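Local coordinates for 70 kDa protein (Xanthomonas sp., PDB 4B2N) that cleaves rubber oxidatively as a processive dioxygenase that carries two covalently attached c-type hemes, at residues F107-M111 and L238-W242; S223-R227 and S614-I618; L234-L238 and A605-N609. One frame throughout, in Å; residues are numbered along the deposited sequence. Where two conformers were deposited one is given.

Contact 1. Residues F107-M111 and L238-W242; sequences FFQPM and LPLPW. With HEC (heme c), chain C.
Phe108 and Pro241 meet edge-on in the wall of a heme c pocket, on the side of the porphyrin that is tethered through Cys191 and Cys194. Neither segment is helix or strand, and no hydrogen bond joins them; most of the contact is between apolar groups. Pro241 meets the Phe108 ring at its edge, in the ring plane, with CD 3.4 Å from Phe108 CZ. Phe108 holds CG anti to the backbone N (chi1 179°), which swings the ring toward the heme, where CE2 lies 3.9 Å from the methyl CMC. Pro241 reaches the neighbouring substituent, its CG 3.5 Å from heme CBC. A flat aromatic ring and a compact, conformationally restricted proline suit such a wall, since their side chains fill space beside the porphyrin without offering polar atoms.

Farther from the heme, Leu238 and Gln109 cross at about a right angle. The glutamine chain bends at chi2 (60°) and folds back, so that NE2 donates to the carbonyl O of Pro110 over 3.1 Å in a nearly straight bond (168°), lying in both the amide and the carbonyl planes and using a lone pair. OE1 accepts from the backbone N of Ile322, so both ends of this buried amide are held. Of the two Leu238 methyls, CD2 lies 3.8 Å from Gln109 NE2, and CD1 turns to the carbonyl that the amide grips, 3.3 Å from Pro110 O. Met111 packs against Leu240, which has two conformers, so the details of that touch are doubtful. An aromatic ring and a proline lining the thioether-bearing side of the porphyrin make the kind of apolar surround in which c-type cytochromes hold a heme bound through a CXXCH motif, here completed by His195.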
ATOM      1  N   PHE A 107       9.952 -12.199  -5.236  1.00 16.32           N
ATOM      2  CA  PHE A 107      10.545 -10.881  -5.362  1.00 16.69           C
ATOM      3  C   PHE A 107      11.080 -10.434  -4.006  1.00 17.93           C
ATOM      4  O   PHE A 107      12.256 -10.057  -3.884  1.00 16.40           O
ATOM      5  CB  PHE A 107       9.444  -9.896  -5.768  1.00 16.85           C
ATOM      6  CG  PHE A 107       8.971 -10.099  -7.179  1.00 15.96           C
ATOM      7  CD1 PHE A 107       9.892 -10.052  -8.258  1.00 15.05           C
ATOM      8  CD2 PHE A 107       7.634 -10.359  -7.437  1.00 16.08           C
ATOM      9  CE1 PHE A 107       9.488 -10.286  -9.580  1.00 15.29           C
ATOM     10  CE2 PHE A 107       7.203 -10.553  -8.773  1.00 15.73           C
ATOM     11  CZ  PHE A 107       8.148 -10.531  -9.822  1.00 14.51           C
ATOM     12  N   PHE A 108      10.184 -10.468  -3.019  1.00 16.91           N
ATOM     13  CA  PHE A 108      10.417  -9.969  -1.637  1.00 19.85           C
ATOM     14  C   PHE A 108      11.445 -10.851  -0.950  1.00 18.61           C
ATOM     15  O   PHE A 108      11.502 -12.074  -1.156  1.00 21.20           O
ATOM     16  CB  PHE A 108       9.054  -9.955  -0.929  1.00 19.39           C
ATOM     17  CG  PHE A 108       9.072  -9.490   0.515  1.00 19.67           C
ATOM     18  CD1 PHE A 108       9.517 -10.349   1.564  1.00 20.14           C
ATOM     19  CD2 PHE A 108       8.638  -8.237   0.851  1.00 19.45           C
ATOM     20  CE1 PHE A 108       9.546  -9.922   2.918  1.00 19.77           C
ATOM     21  CE2 PHE A 108       8.614  -7.834   2.201  1.00 20.37           C
ATOM     22  CZ  PHE A 108       9.051  -8.676   3.220  1.00 19.09           C
ATOM     23  N   GLN A 109      12.361 -10.216  -0.236  1.00 19.05           N
ATOM     24  CA  GLN A 109      13.375 -10.872   0.593  1.00 18.45           C
ATOM     25  C   GLN A 109      12.958 -12.194   1.259  1.00 17.75           C
ATOM     26  O   GLN A 109      12.128 -12.163   2.112  1.00 19.37           O
ATOM     27  CB  GLN A 109      13.788  -9.851   1.694  1.00 18.95           C
ATOM     28  CG  GLN A 109      14.894 -10.411   2.593  1.00 19.31           C
ATOM     29  CD  GLN A 109      16.112 -10.743   1.820  1.00 21.28           C
ATOM     30  OE1 GLN A 109      16.720  -9.848   1.162  1.00 23.60           O
ATOM     31  NE2 GLN A 109      16.562 -11.982   1.928  1.00 20.91           N
ATOM     32  N   PRO A 110      13.616 -13.340   0.934  1.00 19.19           N
ATOM     33  CA  PRO A 110      13.271 -14.581   1.641  1.00 18.89           C
ATOM     34  C   PRO A 110      13.572 -14.468   3.125  1.00 18.99           C
ATOM     35  O   PRO A 110      14.585 -13.850   3.499  1.00 19.07           O
ATOM     36  CB  PRO A 110      14.230 -15.603   1.030  1.00 19.67           C
ATOM     37  CG  PRO A 110      14.369 -15.159  -0.398  1.00 21.12           C
ATOM     38  CD  PRO A 110      14.379 -13.624  -0.302  1.00 20.90           C
ATOM     39  N   MET A 111      12.780 -15.132   3.963  1.00 18.13           N
ATOM     40  CA  MET A 111      12.957 -15.015   5.420  1.00 18.46           C
ATOM     41  C   MET A 111      13.394 -16.305   6.077  1.00 18.50           C
ATOM     42  O   MET A 111      14.030 -16.247   7.104  1.00 21.22           O
ATOM     43  CB  MET A 111      11.719 -14.466   6.130  1.00 20.80           C
ATOM     44  CG  MET A 111      11.340 -13.120   5.602  1.00 27.19           C
ATOM     45  SD  MET A 111       9.759 -12.484   6.249  1.00 32.97           S
ATOM     46  CE  MET A 111       8.764 -13.957   6.154  1.00 35.68           C
ATOM     47  N   LEU A 238      17.754  -9.150   8.038  1.00 20.39           N
ATOM     48  CA  LEU A 238      17.123  -8.979   6.700  1.00 19.64           C
ATOM     49  C   LEU A 238      16.391  -7.681   6.614  1.00 18.59           C
ATOM     50  O   LEU A 238      15.824  -7.260   7.607  1.00 19.07           O
ATOM     51  CB  LEU A 238      16.138 -10.079   6.481  1.00 20.59           C
ATOM     52  CG  LEU A 238      16.839 -11.456   6.481  1.00 20.67           C
ATOM     53  CD1 LEU A 238      15.826 -12.596   6.304  1.00 23.42           C
ATOM     54  CD2 LEU A 238      17.966 -11.576   5.475  1.00 23.40           C
ATOM     55  N   PRO A 239      16.406  -7.025   5.449  1.00 18.64           N
ATOM     56  CA  PRO A 239      15.619  -5.794   5.314  1.00 17.82           C
ATOM     57  C   PRO A 239      14.110  -6.234   5.130  1.00 18.63           C
ATOM     58  O   PRO A 239      13.709  -6.631   4.058  1.00 18.24           O
ATOM     59  CB  PRO A 239      16.187  -5.122   4.087  1.00 18.50           C
ATOM     60  CG  PRO A 239      16.869  -6.246   3.309  1.00 21.95           C
ATOM     61  CD  PRO A 239      17.311  -7.289   4.302  1.00 19.53           C
ATOM     62  N   LEU A 240      13.316  -6.235   6.186  0.50 17.67           N
ATOM     63  CA  LEU A 240      11.917  -6.654   6.020  0.50 17.34           C
ATOM     64  C   LEU A 240      11.115  -5.756   6.935  0.50 17.58           C
ATOM     65  O   LEU A 240      11.665  -5.179   7.857  0.50 17.10           O
ATOM     66  CB  LEU A 240      11.710  -8.149   6.276  0.50 18.60           C
ATOM     67  CG  LEU A 240      11.642  -8.593   7.727  0.50 17.51           C
ATOM     68  CD1 LEU A 240      11.748 -10.065   7.997  0.50 17.56           C
ATOM     69  CD2 LEU A 240      12.824  -7.935   8.299  0.50 19.27           C
ATOM     70  N   PRO A 241       9.835  -5.566   6.632  1.00 16.84           N
ATOM     71  CA  PRO A 241       9.071  -4.558   7.360  1.00 15.87           C
ATOM     72  C   PRO A 241       8.651  -5.057   8.736  1.00 16.70           C
ATOM     73  O   PRO A 241       8.718  -6.261   8.997  1.00 16.77           O
ATOM     74  CB  PRO A 241       7.843  -4.293   6.481  1.00 16.63           C
ATOM     75  CG  PRO A 241       7.840  -5.314   5.425  1.00 17.62           C
ATOM     76  CD  PRO A 241       9.066  -6.221   5.553  1.00 16.96           C
ATOM     77  N   TRP A 242       8.285  -4.111   9.624  1.00 15.43           N
ATOM     78  CA  TRP A 242       7.818  -4.476  10.985  1.00 14.93           C
ATOM     79  C   TRP A 242       6.488  -3.830  11.161  1.00 14.88           C
ATOM     80  O   TRP A 242       6.027  -3.120  10.242  1.00 13.15           O
ATOM     81  CB  TRP A 242       8.859  -3.951  11.972  1.00 15.26           C
ATOM     82  CG  TRP A 242       8.726  -4.489  13.384  1.00 15.49           C
ATOM     83  CD1 TRP A 242       8.088  -3.859  14.444  1.00 16.03           C
ATOM     84  CD2 TRP A 242       9.295  -5.744  13.939  1.00 15.68           C
ATOM     85  NE1 TRP A 242       8.192  -4.631  15.588  1.00 16.63           N
ATOM     86  CE2 TRP A 242       8.903  -5.781  15.348  1.00 16.94           C
ATOM     87  CE3 TRP A 242      10.050  -6.791  13.423  1.00 16.38           C
ATOM     88  CZ2 TRP A 242       9.303  -6.816  16.210  1.00 17.24           C
ATOM     89  CZ3 TRP A 242      10.448  -7.850  14.282  1.00 15.80           C
ATOM     90  CH2 TRP A 242      10.077  -7.857  15.634  1.00 16.27           C
TER
HETATM   91 FE   HEC C 700       2.972  -2.084  -1.576  1.00 12.72          FE
HETATM   92  CHA HEC C 700       1.975   1.251  -1.825  1.00 12.17           C
HETATM   93  CHB HEC C 700       2.850  -2.391  -5.076  1.00 12.20           C
HETATM   94  CHC HEC C 700       4.640  -5.186  -1.483  1.00 12.80           C
HETATM   95  CHD HEC C 700       2.533  -2.049   1.760  1.00 12.71           C
HETATM   96  NA  HEC C 700       2.573  -0.908  -3.074  1.00 12.51           N
HETATM   97  C1A HEC C 700       2.010   0.402  -3.006  1.00 12.76           C
HETATM   98  C2A HEC C 700       1.523   0.890  -4.287  1.00 12.89           C
HETATM   99  C3A HEC C 700       1.767  -0.128  -5.254  1.00 12.45           C
HETATM  100  C4A HEC C 700       2.380  -1.212  -4.477  1.00 12.89           C
HETATM  101  CMA HEC C 700       1.385  -0.114  -6.721  1.00 13.07           C
HETATM  102  CAA HEC C 700       0.853   2.247  -4.624  1.00 12.98           C
HETATM  103  CBA HEC C 700      -0.609   2.117  -4.190  1.00 12.66           C
HETATM  104  CGA HEC C 700      -1.362   3.431  -4.287  1.00 13.12           C
HETATM  105  O1A HEC C 700      -0.867   4.528  -3.854  1.00 13.21           O
HETATM  106  O2A HEC C 700      -2.505   3.313  -4.737  1.00 14.42           O
HETATM  107  NB  HEC C 700       3.680  -3.395  -2.978  1.00 12.51           N
HETATM  108  C1B HEC C 700       3.473  -3.431  -4.300  1.00 12.98           C
HETATM  109  C2B HEC C 700       4.053  -4.562  -5.008  1.00 12.39           C
HETATM  110  C3B HEC C 700       4.587  -5.359  -3.972  1.00 11.59           C
HETATM  111  C4B HEC C 700       4.255  -4.609  -2.767  1.00 13.61           C
HETATM  112  CMB HEC C 700       3.999  -4.690  -6.477  1.00 12.86           C
HETATM  113  CAB HEC C 700       5.377  -6.639  -4.048  1.00 12.22           C
HETATM  114  CBB HEC C 700       6.626  -6.531  -4.717  1.00 11.05           C
HETATM  115  NC  HEC C 700       3.500  -3.426  -0.217  1.00 12.69           N
HETATM  116  C1C HEC C 700       4.188  -4.627  -0.233  1.00 13.19           C
HETATM  117  C2C HEC C 700       4.285  -5.273   1.100  1.00 13.55           C
HETATM  118  C3C HEC C 700       3.678  -4.300   2.034  1.00 13.07           C
HETATM  119  C4C HEC C 700       3.226  -3.193   1.195  1.00 12.64           C
HETATM  120  CMC HEC C 700       4.976  -6.611   1.345  1.00 13.55           C
HETATM  121  CAC HEC C 700       3.538  -4.384   3.523  1.00 14.24           C
HETATM  122  CBC HEC C 700       4.620  -4.889   4.250  1.00 14.03           C
HETATM  123  ND  HEC C 700       2.379  -0.629  -0.280  1.00 12.62           N
HETATM  124  C1D HEC C 700       2.270  -0.806   1.035  1.00 12.80           C
HETATM  125  C2D HEC C 700       1.808   0.349   1.734  1.00 12.27           C
HETATM  126  C3D HEC C 700       1.661   1.309   0.686  1.00 12.76           C
HETATM  127  C4D HEC C 700       2.063   0.606  -0.526  1.00 12.34           C
HETATM  128  CMD HEC C 700       1.525   0.579   3.175  1.00 12.63           C
HETATM  129  CAD HEC C 700       1.315   2.740   0.908  1.00 13.05           C
HETATM  130  CBD HEC C 700       2.732   3.276   1.351  1.00 13.50           C
HETATM  131  CGD HEC C 700       2.615   4.727   1.759  1.00 15.14           C
HETATM  132  O1D HEC C 700       2.605   5.052   2.973  1.00 15.60           O
HETATM  133  O2D HEC C 700       2.430   5.560   0.809  1.00 14.68           O

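Contact 2. Residues S223-R227 and S614-I618; sequences SDMFR and SPPPI
Ser223 and Pro617 bring their CA atoms to 5.6 Å where the end of helix 218-226 meets 614-618, an extended loop. Ser223 OG, anti to its own backbone nitrogen, reaches across to donate to Pro616 O (2.8 Å), on a lone pair in the carbonyl plane; a short hydroxyl fits here because the backbones are so near. Arg227 NH1 adds a weak bond to the same OG. Pro615, Pro616 and Pro617 have backbone angles close to those of a polyproline II helix, Pro617 deviating most, a conformation that turns carbonyls outward for such partners. Pro615 also supplies a textbook CH-pi contact: its CD sits over the centre of one face of the Phe226 ring, 3.6 Å from the centroid and 1° off the normal. Ser614 CB lies obliquely to that ring, 3.7 Å from CZ.

Arg227 bends at chi3 and lays NH1 3.4 Å from Pro617 CA. Its NH2 forms a salt bridge with Asp224 OD1 (3.1 Å), met from above the carboxylate plane, while Asp224 OD2 pairs with Arg140 and Tyr141. One water accepts from Arg227 NH1 (2.6 Å) and donates to Asp224 OD1 and Ile618 O, carrying the polar network across to the loop.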
ATOM      1  N   SER A 223       9.399 -11.389  13.498  1.00 16.35           N
ATOM      2  CA  SER A 223       9.903 -11.867  14.800  1.00 16.41           C
ATOM      3  C   SER A 223      10.010 -13.379  14.841  1.00 16.34           C
ATOM      4  O   SER A 223      11.120 -13.937  15.181  1.00 16.71           O
ATOM      5  CB  SER A 223       8.978 -11.365  15.916  1.00 15.87           C
ATOM      6  OG  SER A 223       9.486 -11.837  17.131  1.00 16.25           O
ATOM      7  N   ASP A 224       8.924 -14.067  14.466  1.00 14.82           N
ATOM      8  CA  ASP A 224       8.982 -15.530  14.409  1.00 15.98           C
ATOM      9  C   ASP A 224      10.097 -15.996  13.483  1.00 15.92           C
ATOM     10  O   ASP A 224      10.877 -16.902  13.834  1.00 15.73           O
ATOM     11  CB  ASP A 224       7.661 -16.202  14.006  1.00 15.89           C
ATOM     12  CG  ASP A 224       6.548 -15.996  15.043  1.00 18.12           C
ATOM     13  OD1 ASP A 224       6.807 -15.555  16.195  1.00 18.12           O
ATOM     14  OD2 ASP A 224       5.404 -16.321  14.692  1.00 17.70           O
ATOM     15  N   MET A 225      10.124 -15.451  12.268  1.00 15.94           N
ATOM     16  CA  MET A 225      11.050 -15.974  11.235  1.00 17.55           C
ATOM     17  C   MET A 225      12.508 -15.786  11.662  1.00 16.60           C
ATOM     18  O   MET A 225      13.394 -16.646  11.369  1.00 15.68           O
ATOM     19  CB  MET A 225      10.794 -15.209   9.918  1.00 19.83           C
ATOM     20  CG  MET A 225       9.451 -15.498   9.313  1.00 25.95           C
ATOM     21  SD  MET A 225       9.496 -17.145   8.714  1.00 37.78           S
ATOM     22  CE  MET A 225       8.387 -16.969   7.326  1.00 24.64           C
ATOM     23  N   PHE A 226      12.722 -14.700  12.382  1.00 16.14           N
ATOM     24  CA  PHE A 226      14.058 -14.296  12.817  1.00 18.95           C
ATOM     25  C   PHE A 226      14.631 -15.400  13.710  1.00 19.96           C
ATOM     26  O   PHE A 226      15.846 -15.589  13.716  1.00 21.10           O
ATOM     27  CB  PHE A 226      14.098 -12.913  13.542  1.00 21.21           C
ATOM     28  CG  PHE A 226      15.471 -12.629  14.170  1.00 22.35           C
ATOM     29  CD1 PHE A 226      16.560 -12.371  13.352  1.00 22.98           C
ATOM     30  CD2 PHE A 226      15.677 -12.690  15.553  1.00 23.00           C
ATOM     31  CE1 PHE A 226      17.828 -12.158  13.901  1.00 25.22           C
ATOM     32  CE2 PHE A 226      16.949 -12.506  16.097  1.00 24.77           C
ATOM     33  CZ  PHE A 226      18.010 -12.230  15.278  1.00 25.13           C
ATOM     34  N   ARG A 227      13.762 -16.127  14.433  1.00 19.17           N
ATOM     35  CA  ARG A 227      14.230 -17.151  15.387  1.00 20.35           C
ATOM     36  C   ARG A 227      14.377 -18.511  14.741  1.00 21.31           C
ATOM     37  O   ARG A 227      14.664 -19.475  15.413  1.00 20.07           O
ATOM     38  CB  ARG A 227      13.294 -17.270  16.595  1.00 20.90           C
ATOM     39  CG  ARG A 227      13.171 -15.962  17.387  1.00 21.62           C
ATOM     40  CD  ARG A 227      12.539 -16.185  18.761  1.00 23.77           C
ATOM     41  NE  ARG A 227      11.161 -16.629  18.704  1.00 26.55           N
ATOM     42  CZ  ARG A 227      10.118 -15.852  18.361  1.00 28.02           C
ATOM     43  NH1 ARG A 227      10.253 -14.560  18.008  1.00 26.75           N
ATOM     44  NH2 ARG A 227       8.911 -16.377  18.363  1.00 28.49           N
ATOM     45  N   SER A 614      18.683  -6.745  17.577  1.00 22.89           N
ATOM     46  CA  SER A 614      18.008  -7.752  16.793  1.00 23.80           C
ATOM     47  C   SER A 614      16.518  -7.760  17.154  1.00 22.38           C
ATOM     48  O   SER A 614      16.147  -7.256  18.225  1.00 22.81           O
ATOM     49  CB  SER A 614      18.609  -9.092  17.153  1.00 24.36           C
ATOM     50  OG  SER A 614      19.907  -9.131  16.579  1.00 30.47           O
ATOM     51  N   PRO A 615      15.676  -8.334  16.282  1.00 22.33           N
ATOM     52  CA  PRO A 615      14.238  -8.281  16.516  1.00 20.92           C
ATOM     53  C   PRO A 615      13.877  -8.935  17.849  1.00 20.76           C
ATOM     54  O   PRO A 615      14.413 -10.002  18.235  1.00 21.36           O
ATOM     55  CB  PRO A 615      13.644  -9.060  15.320  1.00 20.89           C
ATOM     56  CG  PRO A 615      14.693  -8.942  14.238  1.00 22.92           C
ATOM     57  CD  PRO A 615      16.015  -8.948  14.977  1.00 21.94           C
ATOM     58  N   PRO A 616      13.085  -8.255  18.617  1.00 19.32           N
ATOM     59  CA  PRO A 616      12.614  -8.818  19.893  1.00 20.61           C
ATOM     60  C   PRO A 616      11.693 -10.040  19.590  1.00 22.36           C
ATOM     61  O   PRO A 616      10.891  -9.950  18.659  1.00 22.60           O
ATOM     62  CB  PRO A 616      11.775  -7.679  20.491  1.00 19.50           C
ATOM     63  CG  PRO A 616      11.396  -6.851  19.321  1.00 18.81           C
ATOM     64  CD  PRO A 616      12.532  -6.928  18.334  1.00 19.26           C
ATOM     65  N   PRO A 617      11.786 -11.128  20.380  1.00 21.62           N
ATOM     66  CA  PRO A 617      10.774 -12.129  20.305  1.00 22.62           C
ATOM     67  C   PRO A 617       9.448 -11.506  20.797  1.00 24.60           C
ATOM     68  O   PRO A 617       9.342 -11.084  21.937  1.00 30.73           O
ATOM     69  CB  PRO A 617      11.310 -13.242  21.237  1.00 23.55           C
ATOM     70  CG  PRO A 617      12.147 -12.533  22.274  1.00 26.75           C
ATOM     71  CD  PRO A 617      12.766 -11.387  21.469  1.00 24.78           C
ATOM     72  N   ILE A 618       8.446 -11.433  19.933  1.00 23.14           N
ATOM     73  CA  ILE A 618       7.186 -10.806  20.339  1.00 20.78           C
ATOM     74  C   ILE A 618       6.384 -11.780  21.221  1.00 22.30           C
ATOM     75  O   ILE A 618       6.150 -12.904  20.815  1.00 22.22           O
ATOM     76  CB  ILE A 618       6.393 -10.353  19.110  1.00 19.77           C
ATOM     77  CG1 ILE A 618       7.166  -9.249  18.384  1.00 18.31           C
ATOM     78  CG2 ILE A 618       5.021  -9.896  19.569  1.00 20.46           C
ATOM     79  CD1 ILE A 618       6.462  -8.689  17.160  1.00 17.44           C
TER
HETATM   80  O   HOH W   1       7.713 -14.008  18.200  1.00 34.81           O
HETATM   81  O   HOH W   2      12.502 -12.682  17.520  1.00 27.81           O

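Contact 3. Residues L234-L238 and A605-N609; sequences LGNLL and AQYLN
Leu237 and Gln606 share the direct hydrogen bond of this contact. The backbone N of Leu237 donates to Gln606 OE1 over 2.7 Å with a bent N-H...O angle of 138°, meeting a lone pair in the plane of the side-chain carbonyl. Glutamine suits the place because its chain, anti at chi1 and extended beyond CG, is long enough to carry an amide from the helix to the loop's backbone.

Two waters add indirect bonds. One donates to Gly235 O (2.7 Å) and accepts from Gln606 NE2 (2.9 Å), so both ends of the glutamine amide are used toward the loop. The other donates to Leu237 O (2.6 Å) and lies at the edge of the Tyr607 ring, 2.7 Å from the hydroxyl OH.

Flat groups make a third kind of contact, with Asn236 in between. Its amide stacks on that of Gln606, the planes 13° apart and Asn236 CG 3.6 Å from Gln606 CD. The same amide stands steeply over Tyr607, at 70° to the ring, with ND2 3.2 Å above the plane and over its centre. A small amide can thus serve two partners, lying flat on one and presenting its nitrogen to the face of the other.

Beside the hydrogen bond, Leu237 CB also touches the accepting oxygen, 3.3 Å from Gln606 OE1, and the Leu237 side chain also touches Asn602 and Val603 of the same helix. Gln606 and Tyr607 occupy the last turn of helix 599-607, which closes in a Schellman motif with Asn609, of positive phi, as its C-prime residue.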
ATOM      1  N   LEU A 234      26.114 -16.767   8.872  1.00 50.59           N
ATOM      2  CA  LEU A 234      26.604 -15.607   9.602  1.00 52.10           C
ATOM      3  C   LEU A 234      25.913 -14.288   9.210  1.00 51.86           C
ATOM      4  O   LEU A 234      26.233 -13.235   9.750  1.00 56.57           O
ATOM      5  CB  LEU A 234      28.134 -15.522   9.522  1.00 52.38           C
ATOM      6  CG  LEU A 234      28.889 -16.690  10.203  1.00 53.05           C
ATOM      7  CD1 LEU A 234      30.396 -16.452  10.087  1.00 49.13           C
ATOM      8  CD2 LEU A 234      28.420 -16.982  11.646  1.00 45.91           C
ATOM      9  N   GLY A 235      24.935 -14.369   8.313  1.00 44.63           N
ATOM     10  CA  GLY A 235      24.392 -13.206   7.638  1.00 40.35           C
ATOM     11  C   GLY A 235      23.818 -12.062   8.463  1.00 35.93           C
ATOM     12  O   GLY A 235      23.472 -12.178   9.654  1.00 34.32           O
ATOM     13  N   ASN A 236      23.726 -10.926   7.803  1.00 31.65           N
ATOM     14  CA  ASN A 236      23.150  -9.786   8.437  1.00 26.37           C
ATOM     15  C   ASN A 236      21.639  -9.989   8.702  1.00 28.33           C
ATOM     16  O   ASN A 236      20.972 -10.815   8.041  1.00 25.70           O
ATOM     17  CB  ASN A 236      23.374  -8.565   7.527  1.00 28.78           C
ATOM     18  CG  ASN A 236      24.768  -7.948   7.678  1.00 28.29           C
ATOM     19  OD1 ASN A 236      25.711  -8.609   8.151  1.00 29.09           O
ATOM     20  ND2 ASN A 236      24.916  -6.664   7.269  1.00 27.90           N
ATOM     21  N   LEU A 237      21.085  -9.194   9.621  1.00 24.23           N
ATOM     22  CA  LEU A 237      19.616  -8.946   9.680  1.00 23.81           C
ATOM     23  C   LEU A 237      19.001  -8.700   8.274  1.00 23.56           C
ATOM     24  O   LEU A 237      19.668  -8.082   7.428  1.00 20.08           O
ATOM     25  CB  LEU A 237      19.357  -7.700  10.532  1.00 24.03           C
ATOM     26  CG  LEU A 237      18.839  -7.879  11.951  1.00 31.13           C
ATOM     27  CD1 LEU A 237      19.245  -9.205  12.600  1.00 25.21           C
ATOM     28  CD2 LEU A 237      19.227  -6.671  12.795  1.00 26.66           C
ATOM     29  N   LEU A 238      17.754  -9.150   8.038  1.00 20.39           N
ATOM     30  CA  LEU A 238      17.123  -8.979   6.700  1.00 19.64           C
ATOM     31  C   LEU A 238      16.391  -7.681   6.614  1.00 18.59           C
ATOM     32  O   LEU A 238      15.824  -7.260   7.607  1.00 19.07           O
ATOM     33  CB  LEU A 238      16.138 -10.079   6.481  1.00 20.59           C
ATOM     34  CG  LEU A 238      16.839 -11.456   6.481  1.00 20.67           C
ATOM     35  CD1 LEU A 238      15.826 -12.596   6.304  1.00 23.42           C
ATOM     36  CD2 LEU A 238      17.966 -11.576   5.475  1.00 23.40           C
ATOM     37  N   ALA A 605      21.853   0.194  10.592  1.00 18.46           N
ATOM     38  CA  ALA A 605      22.930   0.268  11.610  1.00 18.88           C
ATOM     39  C   ALA A 605      23.886  -0.849  11.333  1.00 18.99           C
ATOM     40  O   ALA A 605      25.115  -0.666  11.227  1.00 21.37           O
ATOM     41  CB  ALA A 605      22.341   0.122  13.000  1.00 18.84           C
ATOM     42  N   GLN A 606      23.343  -2.038  11.140  1.00 18.40           N
ATOM     43  CA  GLN A 606      24.264  -3.171  10.990  1.00 19.54           C
ATOM     44  C   GLN A 606      25.070  -3.095   9.688  1.00 19.46           C
ATOM     45  O   GLN A 606      26.280  -3.377   9.707  1.00 19.64           O
ATOM     46  CB  GLN A 606      23.520  -4.535  11.094  1.00 20.42           C
ATOM     47  CG  GLN A 606      24.475  -5.719  10.967  1.00 24.21           C
ATOM     48  CD  GLN A 606      23.729  -7.034  10.998  1.00 25.08           C
ATOM     49  OE1 GLN A 606      22.619  -7.125  10.468  1.00 24.07           O
ATOM     50  NE2 GLN A 606      24.298  -8.043  11.688  1.00 27.67           N
ATOM     51  N   TYR A 607      24.432  -2.783   8.556  1.00 17.42           N
ATOM     52  CA  TYR A 607      25.210  -2.612   7.322  1.00 18.76           C
ATOM     53  C   TYR A 607      26.193  -1.441   7.380  1.00 19.89           C
ATOM     54  O   TYR A 607      27.096  -1.368   6.572  1.00 19.35           O
ATOM     55  CB  TYR A 607      24.299  -2.375   6.109  1.00 19.06           C
ATOM     56  CG  TYR A 607      23.827  -3.694   5.531  1.00 19.95           C
ATOM     57  CD1 TYR A 607      22.689  -4.323   6.037  1.00 20.12           C
ATOM     58  CD2 TYR A 607      24.545  -4.331   4.552  1.00 20.46           C
ATOM     59  CE1 TYR A 607      22.243  -5.558   5.532  1.00 23.39           C
ATOM     60  CE2 TYR A 607      24.117  -5.533   4.029  1.00 22.83           C
ATOM     61  CZ  TYR A 607      22.965  -6.149   4.504  1.00 22.55           C
ATOM     62  OH  TYR A 607      22.610  -7.396   3.987  1.00 24.63           O
ATOM     63  N   LEU A 608      25.976  -0.502   8.275  1.00 17.97           N
ATOM     64  CA  LEU A 608      26.851   0.670   8.354  1.00 21.15           C
ATOM     65  C   LEU A 608      27.856   0.479   9.518  1.00 23.21           C
ATOM     66  O   LEU A 608      28.553   1.411   9.936  1.00 21.53           O
ATOM     67  CB  LEU A 608      25.991   1.951   8.476  1.00 20.53           C
ATOM     68  CG  LEU A 608      25.276   2.324   7.170  1.00 18.62           C
ATOM     69  CD1 LEU A 608      24.314   3.460   7.494  1.00 20.17           C
ATOM     70  CD2 LEU A 608      26.171   2.641   5.954  1.00 20.01           C
ATOM     71  N   ASN A 609      27.933  -0.757  10.056  1.00 24.97           N
ATOM     72  CA  ASN A 609      28.882  -1.078  11.138  1.00 26.08           C
ATOM     73  C   ASN A 609      28.683  -0.274  12.391  1.00 26.55           C
ATOM     74  O   ASN A 609      29.675   0.010  13.077  1.00 24.08           O
ATOM     75  CB  ASN A 609      30.326  -0.817  10.689  1.00 28.10           C
ATOM     76  CG  ASN A 609      30.700  -1.660   9.483  1.00 31.98           C
ATOM     77  OD1 ASN A 609      30.494  -2.855   9.500  1.00 32.63           O
ATOM     78  ND2 ASN A 609      31.195  -1.030   8.420  1.00 32.67           N
TER
HETATM   79  O   HOH W   3      23.135 -10.710  11.871  1.00 36.08           O
HETATM   80  O   HOH W   4      20.491  -8.653   4.993  1.00 35.37           O

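Overall arrangement
Contacts 1 and 3 share Leu238: the chain from 234 to 242 first meets the end of helix 599-607, then runs inward to the heme pocket, and their centres are 13 Å apart. Contact 2, whose centre is also 13 Å from that of contact 1, joins it through packing: Trp242 CZ2 lies 3.5 Å from Ile618 CD1, and Trp242 CH2 lies 3.7 Å from Ser223 CB. Leu237 links contacts 2 and 3, with CD1 3.5 Å from Phe226 CE1. Only contact 1 reaches heme c; contacts 2 and 3 lie away from the known sites, and the Ile618 side chain is about 14 Å from a heme.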